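Local coordinates for protein catechol O-methyltransferase (Niastella koreensis, PDB 7CVW) that transfers the methyl group of S-adenosyl-L-methionine to catechol-like compounds, using a magnesium ion and giving meta- and para-methylated products in equal proportion, at residues Q50-L55 and L161-N166; I61-T66 and I73-A78; V97-I102 and G106-V111. All blocks are in the same frame, centred on the assembly; numbering follows the deposited sequence.

Interaction 1: residues Q50-L55 and L161-N166. With MG (magnesium ion), chain C.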
loop_
_atom_site.group_PDB
_atom_site.type_symbol
_atom_site.label_atom_id
_atom_site.label_comp_id
_atom_site.label_asym_id
_atom_site.label_seq_id
_atom_site.Cartn_x
_atom_site.Cartn_y
_atom_site.Cartn_z
ATOM N N GLN A 50 -2.068 -3.115 -9.107
ATOM C CA GLN A 50 -3.422 -3.311 -9.672
ATOM C C GLN A 50 -4.452 -2.867 -8.637
ATOM O O GLN A 50 -5.415 -2.180 -9.000
ATOM C CB GLN A 50 -3.612 -4.764 -10.086
ATOM C CG GLN A 50 -4.937 -5.002 -10.789
ATOM C CD GLN A 50 -5.029 -6.455 -11.176
ATOM O OE1 GLN A 50 -5.361 -7.300 -10.341
ATOM N NE2 GLN A 50 -4.713 -6.766 -12.430
ATOM N N LEU A 51 -4.270 -3.257 -7.384
ATOM C CA LEU A 51 -5.220 -2.879 -6.311
ATOM C C LEU A 51 -5.226 -1.369 -6.124
ATOM O O LEU A 51 -6.288 -0.802 -5.874
ATOM C CB LEU A 51 -4.830 -3.613 -5.030
ATOM C CG LEU A 51 -5.074 -5.119 -5.061
ATOM C CD1 LEU A 51 -4.465 -5.786 -3.847
ATOM C CD2 LEU A 51 -6.558 -5.447 -5.115
ATOM N N LEU A 52 -4.077 -0.732 -6.157
ATOM C CA LEU A 52 -4.003 0.740 -6.011
ATOM C C LEU A 52 -4.776 1.384 -7.169
ATOM O O LEU A 52 -5.495 2.347 -6.934
ATOM C CB LEU A 52 -2.543 1.196 -5.987
ATOM C CG LEU A 52 -1.763 0.868 -4.722
ATOM C CD1 LEU A 52 -0.299 1.225 -4.884
ATOM C CD2 LEU A 52 -2.318 1.554 -3.492
ATOM N N ALA A 53 -4.631 0.872 -8.391
ATOM C CA ALA A 53 -5.354 1.431 -9.554
ATOM C C ALA A 53 -6.870 1.287 -9.328
ATOM O O ALA A 53 -7.608 2.219 -9.611
ATOM C CB ALA A 53 -4.894 0.751 -10.816
ATOM N N GLN A 54 -7.314 0.159 -8.791
ATOM C CA GLN A 54 -8.753 -0.041 -8.469
ATOM C C GLN A 54 -9.187 0.957 -7.388
ATOM O O GLN A 54 -10.303 1.537 -7.504
ATOM C CB GLN A 54 -9.010 -1.486 -8.025
ATOM C CG GLN A 54 -8.778 -2.533 -9.092
ATOM C CD GLN A 54 -9.039 -3.913 -8.536
ATOM O OE1 GLN A 54 -10.150 -4.226 -8.108
ATOM N NE2 GLN A 54 -8.014 -4.744 -8.505
ATOM N N LEU A 55 -8.378 1.180 -6.354
ATOM C CA LEU A 55 -8.755 2.135 -5.281
ATOM C C LEU A 55 -8.876 3.545 -5.864
ATOM O O LEU A 55 -9.747 4.309 -5.380
ATOM C CB LEU A 55 -7.708 2.162 -4.163
ATOM C CG LEU A 55 -7.834 1.146 -3.035
ATOM C CD1 LEU A 55 -6.782 1.470 -1.973
ATOM C CD2 LEU A 55 -9.227 1.137 -2.412
ATOM N N LEU A 161 -2.830 9.505 -7.430
ATOM C CA LEU A 161 -1.832 8.691 -6.722
ATOM C C LEU A 161 -0.601 8.625 -7.603
ATOM O O LEU A 161 -0.727 8.171 -8.765
ATOM C CB LEU A 161 -2.379 7.289 -6.479
ATOM C CG LEU A 161 -1.382 6.302 -5.895
ATOM C CD1 LEU A 161 -0.946 6.716 -4.506
ATOM C CD2 LEU A 161 -1.985 4.899 -5.892
ATOM N N ILE A 162 0.550 9.005 -7.043
ATOM C CA ILE A 162 1.862 8.882 -7.715
ATOM C C ILE A 162 2.658 7.864 -6.918
ATOM O O ILE A 162 2.777 7.999 -5.691
ATOM C CB ILE A 162 2.600 10.227 -7.822
ATOM C CG1 ILE A 162 1.732 11.273 -8.506
ATOM C CG2 ILE A 162 3.915 10.026 -8.562
ATOM C CD1 ILE A 162 2.212 12.691 -8.347
ATOM N N VAL A 163 3.132 6.838 -7.610
ATOM C CA VAL A 163 3.946 5.743 -7.031
ATOM C C VAL A 163 5.310 5.794 -7.701
ATOM O O VAL A 163 5.347 5.911 -8.944
ATOM C CB VAL A 163 3.280 4.380 -7.270
ATOM C CG1 VAL A 163 4.121 3.252 -6.695
ATOM C CG2 VAL A 163 1.880 4.354 -6.712
ATOM N N ALA A 164 6.383 5.723 -6.933
ATOM C CA ALA A 164 7.753 5.710 -7.480
ATOM C C ALA A 164 8.460 4.468 -6.961
ATOM O O ALA A 164 8.532 4.305 -5.731
ATOM C CB ALA A 164 8.517 6.964 -7.102
ATOM N N ASP A 165 8.957 3.610 -7.848
ATOM C CA ASP A 165 9.611 2.351 -7.424
ATOM C C ASP A 165 11.100 2.581 -7.144
ATOM O O ASP A 165 11.702 3.502 -7.724
ATOM C CB ASP A 165 9.418 1.257 -8.479
ATOM C CG ASP A 165 9.713 -0.152 -8.016
ATOM O OD1 ASP A 165 9.594 -0.394 -6.803
ATOM O OD2 ASP A 165 10.036 -1.015 -8.886
ATOM N N ASN A 166 11.688 1.712 -6.311
ATOM C CA ASN A 166 13.170 1.604 -6.163
ATOM C C ASN A 166 13.742 2.838 -5.456
ATOM O O ASN A 166 14.762 3.394 -5.903
ATOM C CB ASN A 166 13.869 1.395 -7.510
ATOM C CG ASN A 166 13.264 0.262 -8.321
ATOM O OD1 ASN A 166 12.757 0.502 -9.414
ATOM N ND2 ASN A 166 13.293 -0.954 -7.795
HETATM MG MG MG C . 11.375 -0.875 -10.849
HETATM O O HOH W 1 10.395 -2.868 -11.715
HETATM O O HOH W 2 13.094 -0.371 -12.592
#

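Interaction 2: residues I61-T66 and I73-A78. With SAH (S-adenosyl-L-homocysteine), chain E.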
loop_
_atom_site.group_PDB
_atom_site.type_symbol
_atom_site.label_atom_id
_atom_site.label_comp_id
_atom_site.label_asym_id
_atom_site.label_seq_id
_atom_site.Cartn_x
_atom_site.Cartn_y
_atom_site.Cartn_z
ATOM N N ILE A 61 -4.106 6.156 -16.788
ATOM C CA ILE A 61 -2.874 5.811 -16.034
ATOM C C ILE A 61 -1.670 6.202 -16.880
ATOM O O ILE A 61 -1.718 6.018 -18.129
ATOM C CB ILE A 61 -2.848 4.329 -15.628
ATOM C CG1 ILE A 61 -3.993 3.988 -14.661
ATOM C CG2 ILE A 61 -1.499 3.982 -15.014
ATOM C CD1 ILE A 61 -4.108 2.528 -14.405
ATOM N N LEU A 62 -0.648 6.760 -16.235
ATOM C CA LEU A 62 0.648 7.080 -16.886
ATOM C C LEU A 62 1.718 6.240 -16.230
ATOM O O LEU A 62 1.799 6.244 -14.998
ATOM C CB LEU A 62 0.974 8.567 -16.727
ATOM C CG LEU A 62 2.332 9.046 -17.239
ATOM C CD1 LEU A 62 2.501 8.839 -18.736
ATOM C CD2 LEU A 62 2.484 10.512 -16.927
ATOM N N GLU A 63 2.562 5.603 -17.033
ATOM C CA GLU A 63 3.718 4.836 -16.517
ATOM C C GLU A 63 4.996 5.334 -17.183
ATOM O O GLU A 63 5.002 5.572 -18.406
ATOM C CB GLU A 63 3.531 3.355 -16.803
ATOM C CG GLU A 63 4.760 2.512 -16.537
ATOM C CD GLU A 63 4.479 1.036 -16.758
ATOM O OE1 GLU A 63 4.286 0.647 -17.949
ATOM O OE2 GLU A 63 4.425 0.276 -15.756
ATOM N N LEU A 64 6.041 5.522 -16.400
ATOM C CA LEU A 64 7.391 5.840 -16.934
ATOM C C LEU A 64 8.227 4.588 -16.743
ATOM O O LEU A 64 8.414 4.184 -15.590
ATOM C CB LEU A 64 8.016 6.996 -16.156
ATOM C CG LEU A 64 7.537 8.399 -16.481
ATOM C CD1 LEU A 64 6.044 8.521 -16.513
ATOM C CD2 LEU A 64 8.118 9.398 -15.490
ATOM N N GLY A 65 8.701 4.023 -17.838
ATOM C CA GLY A 65 9.552 2.840 -17.786
ATOM C C GLY A 65 8.731 1.587 -18.011
ATOM O O GLY A 65 8.170 1.035 -17.050
ATOM N N THR A 66 8.671 1.108 -19.242
ATOM C CA THR A 66 7.814 -0.040 -19.615
ATOM C C THR A 66 8.548 -1.376 -19.446
ATOM O O THR A 66 7.916 -2.354 -18.974
ATOM C CB THR A 66 7.365 0.134 -21.067
ATOM O OG1 THR A 66 7.000 1.493 -21.307
ATOM C CG2 THR A 66 6.234 -0.804 -21.421
ATOM N N ILE A 73 0.826 -4.526 -17.727
ATOM C CA ILE A 73 -0.312 -5.484 -17.826
ATOM C C ILE A 73 -1.096 -5.504 -16.508
ATOM O O ILE A 73 -2.327 -5.484 -16.543
ATOM C CB ILE A 73 0.201 -6.879 -18.214
ATOM C CG1 ILE A 73 0.708 -6.853 -19.659
ATOM C CG2 ILE A 73 -0.865 -7.941 -18.003
ATOM C CD1 ILE A 73 1.595 -8.014 -20.045
ATOM N N TRP A 74 -0.417 -5.636 -15.370
ATOM C CA TRP A 74 -1.077 -5.623 -14.038
ATOM C C TRP A 74 -1.945 -4.367 -13.905
ATOM O O TRP A 74 -3.143 -4.468 -13.560
ATOM C CB TRP A 74 -0.026 -5.685 -12.940
ATOM C CG TRP A 74 0.457 -7.058 -12.591
ATOM C CD1 TRP A 74 1.697 -7.586 -12.817
ATOM C CD2 TRP A 74 -0.285 -8.059 -11.883
ATOM N NE1 TRP A 74 1.774 -8.840 -12.292
ATOM C CE2 TRP A 74 0.569 -9.161 -11.712
ATOM C CE3 TRP A 74 -1.583 -8.116 -11.367
ATOM C CZ2 TRP A 74 0.156 -10.327 -11.059
ATOM C CZ3 TRP A 74 -1.997 -9.274 -10.744
ATOM C CH2 TRP A 74 -1.124 -10.343 -10.556
ATOM N N MET A 75 -1.410 -3.184 -14.168
ATOM C CA MET A 75 -2.205 -1.941 -13.976
ATOM C C MET A 75 -3.298 -1.809 -15.041
ATOM O O MET A 75 -4.401 -1.411 -14.682
ATOM C CB MET A 75 -1.321 -0.693 -13.984
ATOM C CG MET A 75 -0.408 -0.671 -12.782
ATOM S SD MET A 75 0.553 0.869 -12.686
ATOM C CE MET A 75 1.680 0.639 -14.053
ATOM N N ALA A 76 -3.029 -2.114 -16.315
ATOM C CA ALA A 76 -4.029 -1.898 -17.391
ATOM C C ALA A 76 -5.245 -2.801 -17.165
ATOM O O ALA A 76 -6.379 -2.410 -17.530
ATOM C CB ALA A 76 -3.401 -2.171 -18.730
ATOM N N ARG A 77 -5.049 -3.947 -16.516
ATOM C CA ARG A 77 -6.183 -4.853 -16.209
ATOM C C ARG A 77 -7.137 -4.249 -15.171
ATOM O O ARG A 77 -8.252 -4.786 -15.063
ATOM C CB ARG A 77 -5.645 -6.213 -15.777
ATOM C CG ARG A 77 -5.212 -7.029 -16.983
ATOM C CD ARG A 77 -4.500 -8.296 -16.619
ATOM N NE ARG A 77 -4.307 -9.118 -17.791
ATOM C CZ ARG A 77 -3.603 -10.250 -17.822
ATOM N NH1 ARG A 77 -3.020 -10.717 -16.735
ATOM N NH2 ARG A 77 -3.532 -10.932 -18.956
ATOM N N ALA A 78 -6.792 -3.161 -14.476
ATOM C CA ALA A 78 -7.716 -2.481 -13.547
ATOM C C ALA A 78 -8.624 -1.509 -14.309
ATOM O O ALA A 78 -9.565 -1.015 -13.692
ATOM C CB ALA A 78 -6.951 -1.738 -12.491
HETATM N N SAH E . 7.997 -0.874 -14.806
HETATM C CA SAH E . 8.683 -2.023 -15.428
HETATM C CB SAH E . 10.203 -1.923 -15.226
HETATM C CG SAH E . 10.825 -0.693 -15.798
HETATM S SD SAH E . 12.635 -1.017 -15.817
HETATM C C SAH E . 8.120 -3.282 -14.767
HETATM O O SAH E . 7.783 -4.171 -15.463
HETATM O OXT SAH E . 8.087 -3.269 -13.584
HETATM C "C5'" SAH E . 13.245 0.623 -16.320
HETATM C "C4'" SAH E . 12.896 0.929 -17.751
HETATM O "O4'" SAH E . 13.122 2.332 -17.933
HETATM C "C3'" SAH E . 13.747 0.230 -18.833
HETATM O "O3'" SAH E . 12.956 -0.432 -19.802
HETATM C "C2'" SAH E . 14.548 1.369 -19.467
HETATM O "O2'" SAH E . 14.844 1.174 -20.823
HETATM C "C1'" SAH E . 13.597 2.527 -19.232
HETATM N N9 SAH E . 14.201 3.837 -19.319
HETATM C C8 SAH E . 15.494 4.186 -19.060
HETATM N N7 SAH E . 15.734 5.450 -19.269
HETATM C C5 SAH E . 14.529 5.971 -19.694
HETATM C C6 SAH E . 14.122 7.267 -20.067
HETATM N N6 SAH E . 14.931 8.305 -20.102
HETATM N N1 SAH E . 12.851 7.430 -20.443
HETATM C C2 SAH E . 12.041 6.373 -20.420
HETATM N N3 SAH E . 12.314 5.118 -20.109
HETATM C C4 SAH E . 13.577 4.980 -19.722
#

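Interaction 3: residues V97-I102 and G106-V111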
loop_
_atom_site.group_PDB
_atom_site.type_symbol
_atom_site.label_atom_id
_atom_site.label_comp_id
_atom_site.label_asym_id
_atom_site.label_seq_id
_atom_site.Cartn_x
_atom_site.Cartn_y
_atom_site.Cartn_z
ATOM N N VAL A 97 9.285 -5.163 -27.672
ATOM C CA VAL A 97 9.005 -6.370 -26.857
ATOM C C VAL A 97 7.750 -6.139 -26.032
ATOM O O VAL A 97 6.860 -7.029 -26.050
ATOM C CB VAL A 97 10.205 -6.747 -25.983
ATOM C CG1 VAL A 97 9.842 -7.836 -24.982
ATOM C CG2 VAL A 97 11.348 -7.168 -26.876
ATOM N N ALA A 98 7.647 -4.983 -25.362
ATOM C CA ALA A 98 6.447 -4.656 -24.584
ATOM C C ALA A 98 5.225 -4.673 -25.516
ATOM O O ALA A 98 4.140 -5.125 -25.092
ATOM C CB ALA A 98 6.624 -3.335 -23.898
ATOM N N GLN A 99 5.343 -4.149 -26.740
ATOM C CA GLN A 99 4.156 -4.056 -27.622
ATOM C C GLN A 99 3.640 -5.471 -27.925
ATOM O O GLN A 99 2.422 -5.686 -27.849
ATOM C CB GLN A 99 4.475 -3.330 -28.917
ATOM C CG GLN A 99 3.246 -3.185 -29.797
ATOM C CD GLN A 99 2.280 -2.167 -29.240
ATOM O OE1 GLN A 99 2.642 -1.007 -29.066
ATOM N NE2 GLN A 99 1.074 -2.604 -28.893
ATOM N N LYS A 100 4.539 -6.410 -28.202
ATOM C CA LYS A 100 4.156 -7.819 -28.472
ATOM C C LYS A 100 3.458 -8.388 -27.233
ATOM O O LYS A 100 2.457 -9.118 -27.367
ATOM C CB LYS A 100 5.379 -8.660 -28.831
ATOM C CG LYS A 100 5.070 -10.092 -29.246
ATOM C CD LYS A 100 6.284 -10.824 -29.787
ATOM C CE LYS A 100 6.312 -12.283 -29.389
ATOM N NZ LYS A 100 6.916 -13.131 -30.446
ATOM N N ASN A 101 3.975 -8.085 -26.043
ATOM C CA ASN A 101 3.449 -8.649 -24.779
ATOM C C ASN A 101 2.063 -8.063 -24.474
ATOM O O ASN A 101 1.165 -8.793 -23.987
ATOM C CB ASN A 101 4.449 -8.419 -23.650
ATOM C CG ASN A 101 5.752 -9.165 -23.831
ATOM O OD1 ASN A 101 5.817 -10.178 -24.536
ATOM N ND2 ASN A 101 6.785 -8.721 -23.133
ATOM N N ILE A 102 1.884 -6.773 -24.741
ATOM C CA ILE A 102 0.578 -6.063 -24.581
ATOM C C ILE A 102 -0.439 -6.648 -25.580
ATOM O O ILE A 102 -1.601 -6.865 -25.225
ATOM C CB ILE A 102 0.812 -4.554 -24.800
ATOM C CG1 ILE A 102 1.499 -3.897 -23.595
ATOM C CG2 ILE A 102 -0.467 -3.836 -25.240
ATOM C CD1 ILE A 102 0.823 -4.064 -22.278
ATOM N N GLY A 106 -4.078 -8.884 -25.042
ATOM C CA GLY A 106 -5.325 -8.298 -25.567
ATOM C C GLY A 106 -5.515 -6.856 -25.164
ATOM O O GLY A 106 -6.666 -6.406 -25.109
ATOM N N LEU A 107 -4.439 -6.127 -24.849
ATOM C CA LEU A 107 -4.550 -4.755 -24.275
ATOM C C LEU A 107 -4.167 -3.696 -25.311
ATOM O O LEU A 107 -4.005 -2.526 -24.940
ATOM C CB LEU A 107 -3.667 -4.668 -23.033
ATOM C CG LEU A 107 -4.178 -5.443 -21.826
ATOM C CD1 LEU A 107 -3.096 -5.503 -20.752
ATOM C CD2 LEU A 107 -5.448 -4.800 -21.299
ATOM N N THR A 108 -4.033 -4.068 -26.581
ATOM C CA THR A 108 -3.573 -3.163 -27.659
ATOM C C THR A 108 -4.414 -1.883 -27.672
ATOM O O THR A 108 -3.840 -0.804 -27.868
ATOM C CB THR A 108 -3.629 -3.861 -29.020
ATOM O OG1 THR A 108 -2.967 -5.127 -28.907
ATOM C CG2 THR A 108 -2.996 -3.027 -30.109
ATOM N N SER A 109 -5.738 -2.001 -27.538
ATOM C CA SER A 109 -6.690 -0.871 -27.674
ATOM C C SER A 109 -6.540 0.117 -26.512
ATOM O O SER A 109 -6.935 1.293 -26.681
ATOM C CB SER A 109 -8.121 -1.367 -27.765
ATOM O OG SER A 109 -8.269 -2.146 -28.935
ATOM N N GLN A 110 -6.055 -0.341 -25.355
ATOM C CA GLN A 110 -6.094 0.457 -24.102
ATOM C C GLN A 110 -4.705 0.963 -23.695
ATOM O O GLN A 110 -4.636 1.820 -22.804
ATOM C CB GLN A 110 -6.691 -0.373 -22.978
ATOM C CG GLN A 110 -8.185 -0.626 -23.168
ATOM C CD GLN A 110 -8.598 -1.767 -22.281
ATOM O OE1 GLN A 110 -8.315 -2.931 -22.573
ATOM N NE2 GLN A 110 -9.255 -1.434 -21.179
ATOM N N VAL A 111 -3.642 0.437 -24.270
ATOM C CA VAL A 111 -2.274 0.805 -23.828
ATOM C C VAL A 111 -1.594 1.476 -25.003
ATOM O O VAL A 111 -1.543 0.865 -26.061
ATOM C CB VAL A 111 -1.495 -0.411 -23.311
ATOM C CG1 VAL A 111 -0.044 -0.052 -23.003
ATOM C CG2 VAL A 111 -2.199 -1.012 -22.095
HETATM O O HOH W 3 -1.074 -0.553 -28.332
#

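Interaction 1: residues Q50-L55 and L161-N166
A single leucine, Leu-52, makes the whole helix side of this contact, meeting Leu-161 and Val-163 on a strand whose far end runs into a magnesium site. The setting is the Rossmann-like fold of class I methyltransferases, a seven-stranded sheet of order 3-2-1-4-5-7-6. Here helix 43-55 lies over one face of strand 160-165, while Ile-162 packs on Phe-149, Ala-152 and Leu-153 of helix 145-154.

The backbones stay well apart, with CA of Leu-52 and CA of Leu-161 separated by 8.3 Å, so branched apolar side chains have to bridge the gap. The two leucines cross at about a right angle. Leu-161 has its CG anti to the backbone N (chi1 173°), and its CD2 touches CB of Leu-52 at 3.7 Å and lies 4.1 Å from CD2 of Leu-52. The other methyl of Leu-52, CD1, lies further along the strand, 4.2 Å from CG2 of Val-163, whose beta-branched side chain suits the extended backbone of a buried strand. Leu-52 also packs on Leu-55 of the second subunit, so this buried apolar patch reaches the dimer interface.

Beyond the apolar patch the chain turns polar. Asp-165 OD2 binds magnesium at 2.4 Å, and Asp-139 and two waters are further ligands. Asn-166 takes left-handed backbone angles (phi 70°), which asparagine tolerates well, a turn that helps bring its amide to the same ion as its neighbour's carboxylate. The shared cation explains why OD2 of Asp-165 and OD1 of Asn-166 can sit 3.2 Å apart. Second-shell bonds and the ion together fix the rotation of the Asn-166 amide: ND2 donates to OD2 of Asp-213, and OD1 accepts from NZ of Lys-142 and binds magnesium at 2.4 Å.

Interaction 2: residues I61-T66 and I73-A78
Apolar packing joins Ile-61 to Met-75: the outer methyl of the isoleucine, CD1, comes within 4.3 Å of CB of Met-75 and 4.0 Å of the carbonyl O of Met-75. The long, flexible methionine then runs on to fill the layer between helix and sheet, where Met-135 and Phe-137 of the neighbouring strand also touch it.

A methyl-to-carboxylate contact follows. Met-75 bends at its last torsion (chi3 -71°), and its CE meets OE2 of Glu-63 at 3.3 Å, the methyl coming at the oxygen end of the carboxylate. The buried carboxylate has its polar partners in Ser-71 at OE2 and in Thr-72 and Thr-87 at OE1, which hold it in place. These residues belong to a beta-alpha-beta unit, strand 60-64, helix 70-76 and strand 84-89, whose strand-to-helix loop is the glycine-bearing loop that cradles the cofactor in this superfamily.

The ligand is held by that loop. The amino N of S-adenosyl-L-homocysteine donates to O of Gly-65 at 3.0 Å, and OE2 of Glu-63 lies 3.9 Å from the same nitrogen, where its negative charge probably favours the ammonium form. Gly-65 has backbone angles (phi 97°) that glycine readily adopts, and the loop passes close to the ligand ribose.

Interaction 3: residues V97-I102 and G106-V111
Gln-99 is the first residue of 97-102 to meet 106-111, a segment that begins with the Schellman motif closing helix 92-104. Folded at its second torsion (chi2 72°), the glutamine brings NE2 to 4.3 Å from CG2 of Thr-108. NE2 also donates to water 3 at 3.0 Å, and this water in turn donates to O of Val-111, joining helix to loop. Asp-103 ties the same corner, its OD1 accepting from Gln-99 NE2 and being hydrogen-bonded to OG1 of Thr-108; a long amide and a short hydroxyl suit this solvent-facing edge of the contact.

Ile-102, a turn later, buries the most. Its CG2 rests on the loop backbone, 3.7 Å from C of Leu-107, and also nears CB of Leu-107 and CB of Val-111. The side chains of Ile-102 and Val-111 cross at about a right angle, CD1 of Ile-102 lying 4.2 Å from CG1 of Val-111. Ile-73 and Ala-76 of helix 70-76 border this apolar cluster.

The backbone of Ile-102 takes part in the helix ending. Gly-106, with the positive phi (72°) that glycine accepts readily, takes the chain out of the helix and lets N of Leu-107 bond to O of Ile-102 at 3.0 Å, with a nearly straight N-H...O angle of 167°.

How the interactions relate
Interactions 1 and 2 have centres about 9 Å apart and touch where helix 43-55 meets the end of helix 70-76 and the residues after it: NE2 of Gln-50 lies 3.0 Å from O of Trp-74, a probable hydrogen bond, and CB of Ala-53 is 3.6 Å from CB of Ala-78. Interaction 2 is also joined to interaction 3, their centres about 11 Å apart, through CG1 of Ile-73 and CD1 of Ile-102 at 3.8 Å. Interactions 1 and 3 do not touch. The active site draws on the first two: 161-166 supplies magnesium ligands, 61-66 holds the cofactor product, and Asp-139 binds both the metal and the ligand. Interaction 3 stands back, with the Ile-102 side chain about 10 Å from the S-adenosyl-L-homocysteine.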